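Local coordinates for 30S ribosomal protein S6 (Thermotoga maritima, PDB 1VMB) that probably binds 16S ribosomal RNA together with protein bS18 as a structural component of the small ribosomal subunit, at residues A[17-22]-A[113-118]. Residues are numbered along the deposited sequence; the frame is centred on the assembly and turned at random.
Sequences KERIYE and DLEKKE. With EDO (1,2-ethanediol), chain C.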
# COMPACT_ATOMS: atom_id res chain seq x y z
N LYS A 17 -16.51 9.14 11.69
CA LYS A 17 -16.47 7.76 11.13
C LYS A 17 -15.03 7.48 10.68
O LYS A 17 -14.12 8.31 10.91
CB LYS A 17 -17.43 7.60 9.94
N GLU A 18 -14.80 6.32 10.10
CA GLU A 18 -13.43 6.02 9.73
C GLU A 18 -13.10 6.52 8.29
O GLU A 18 -13.95 6.73 7.40
CB GLU A 18 -12.98 4.57 10.01
CG GLU A 18 -14.04 3.48 10.10
CD GLU A 18 -14.65 3.17 8.76
OE1 GLU A 18 -14.04 3.59 7.75
OE2 GLU A 18 -15.74 2.51 8.71
N ARG A 19 -11.82 6.74 8.14
CA ARG A 19 -11.29 7.37 6.95
C ARG A 19 -10.80 6.27 6.07
O ARG A 19 -10.37 5.23 6.59
CB ARG A 19 -10.15 8.29 7.38
CG ARG A 19 -10.61 9.46 8.28
CD ARG A 19 -9.44 10.36 8.72
NE ARG A 19 -9.91 11.46 9.57
CZ ARG A 19 -9.10 12.38 10.11
NH1 ARG A 19 -7.80 12.34 9.89
NH2 ARG A 19 -9.62 13.37 10.83
N ILE A 20 -10.83 6.49 4.75
CA ILE A 20 -10.46 5.47 3.79
C ILE A 20 -9.16 5.87 3.11
O ILE A 20 -9.05 6.99 2.64
CB ILE A 20 -11.61 5.28 2.71
CG1 ILE A 20 -12.95 4.93 3.33
CG2 ILE A 20 -11.24 4.24 1.65
CD1 ILE A 20 -14.13 5.02 2.38
N TYR A 21 -8.22 4.93 3.04
CA TYR A 21 -6.92 5.15 2.41
C TYR A 21 -6.57 4.15 1.37
O TYR A 21 -7.09 3.04 1.38
CB TYR A 21 -5.85 5.05 3.50
CG TYR A 21 -6.00 6.16 4.51
CD1 TYR A 21 -6.83 6.00 5.64
CD2 TYR A 21 -5.34 7.35 4.36
CE1 TYR A 21 -6.99 7.01 6.57
CE2 TYR A 21 -5.51 8.36 5.28
CZ TYR A 21 -6.33 8.20 6.38
OH TYR A 21 -6.50 9.25 7.30
N GLU A 22 -5.75 4.58 0.40
CA GLU A 22 -5.03 3.65 -0.49
C GLU A 22 -3.56 3.79 -0.22
O GLU A 22 -3.05 4.88 0.01
CB GLU A 22 -5.37 3.85 -1.96
CG GLU A 22 -4.84 5.14 -2.51
CD GLU A 22 -5.01 5.29 -3.99
OE1 GLU A 22 -6.01 4.80 -4.60
OE2 GLU A 22 -4.10 5.90 -4.56
N ASP A 113 -12.82 10.68 -2.17
CA ASP A 113 -13.85 10.32 -3.13
C ASP A 113 -14.65 9.08 -2.67
O ASP A 113 -15.85 9.02 -2.82
CB ASP A 113 -13.19 10.09 -4.50
CG ASP A 113 -12.25 8.93 -4.53
OD1 ASP A 113 -11.27 8.87 -3.75
OD2 ASP A 113 -12.47 7.95 -5.29
N LEU A 114 -13.93 8.10 -2.12
CA LEU A 114 -14.57 6.88 -1.60
C LEU A 114 -15.40 7.14 -0.33
O LEU A 114 -16.45 6.56 -0.14
CB LEU A 114 -13.53 5.77 -1.39
CG LEU A 114 -12.86 5.32 -2.65
CD1 LEU A 114 -11.89 4.21 -2.34
CD2 LEU A 114 -13.80 4.91 -3.69
N GLU A 115 -14.90 8.00 0.54
CA GLU A 115 -15.70 8.42 1.72
C GLU A 115 -16.99 9.10 1.29
O GLU A 115 -18.07 8.76 1.77
CB GLU A 115 -14.86 9.29 2.68
CG GLU A 115 -13.60 8.61 3.20
CD GLU A 115 -12.75 9.54 4.05
OE1 GLU A 115 -13.24 10.61 4.43
OE2 GLU A 115 -11.59 9.21 4.34
N LYS A 116 -16.91 9.98 0.30
CA LYS A 116 -18.09 10.66 -0.21
C LYS A 116 -19.09 9.67 -0.79
O LYS A 116 -20.31 9.74 -0.51
CB LYS A 116 -17.70 11.68 -1.29
CG LYS A 116 -18.85 12.51 -1.78
CD LYS A 116 -18.40 13.71 -2.60
CE LYS A 116 -17.48 13.27 -3.71
NZ LYS A 116 -17.35 14.32 -4.76
N LYS A 117 -18.55 8.72 -1.55
CA LYS A 117 -19.36 7.68 -2.21
C LYS A 117 -20.13 6.86 -1.20
O LYS A 117 -21.32 6.59 -1.39
CB LYS A 117 -18.47 6.74 -3.03
CG LYS A 117 -19.18 5.51 -3.58
CD LYS A 117 -18.25 4.80 -4.54
CE LYS A 117 -18.28 3.26 -4.38
NZ LYS A 117 -16.94 2.65 -4.80
N GLU A 118 -19.47 6.50 -0.11
CA GLU A 118 -20.10 5.70 0.94
C GLU A 118 -21.20 6.47 1.61
O GLU A 118 -22.27 5.91 1.86
CB GLU A 118 -19.07 5.23 1.98
CG GLU A 118 -18.25 4.05 1.47
CD GLU A 118 -17.44 3.31 2.53
OE1 GLU A 118 -17.68 3.51 3.75
OE2 GLU A 118 -16.54 2.53 2.12
C1 EDO C . -8.39 11.19 -4.77
O1 EDO C . -8.68 9.80 -4.86
C2 EDO C . -8.37 11.67 -3.31
O2 EDO C . -9.69 11.73 -2.74
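Ile20 points from the strand toward the helix, and the side chain of Glu115 reaches back past it in the opposite direction to take hold of the strand's backbone. With CG anti to its carbonyl carbon (chi1 -58°) and the chain extended beyond, Glu115 lays its CG against Ile20 CG1 at 3.7 Å and delivers OE2 to the main chain. There Ile20 N donates a nearly straight hydrogen bond to Glu115 OE2, 2.9 Å long, reaching the oxygen on its anti side and 27° out of the carboxylate plane. The same OE2 lies 3.2 Å from Arg19 CA and is also salt-bridged to Arg110, so one oxygen of the buried Glu115 is held by both an amide and a guanidinium. Shortening Glu115 to an alanine would remove this acceptor, and the Ile20 amide and the Arg110 guanidinium would probably lose a partner, with one flank of the isoleucine uncovered. The end of Ile20 is received by the helix itself: Ile20 CD1 sits 3.6 Å from Glu115 N and 3.9 Å from Leu114 CB, the leucine side chain crossing that of Ile20 at about a right angle. Glu118 comes from the opposite direction, its OE2 3.5 Å from Ile20 CD1, while its charge is met by Arg84 of the neighbouring strand 73-85. The contact thus folds the C-terminal helix 112-122 back, just after edge strand 103-110, onto the start of central strand 19-27, at one end of the four-stranded antiparallel sheet of the ferredoxin-like S6 fold.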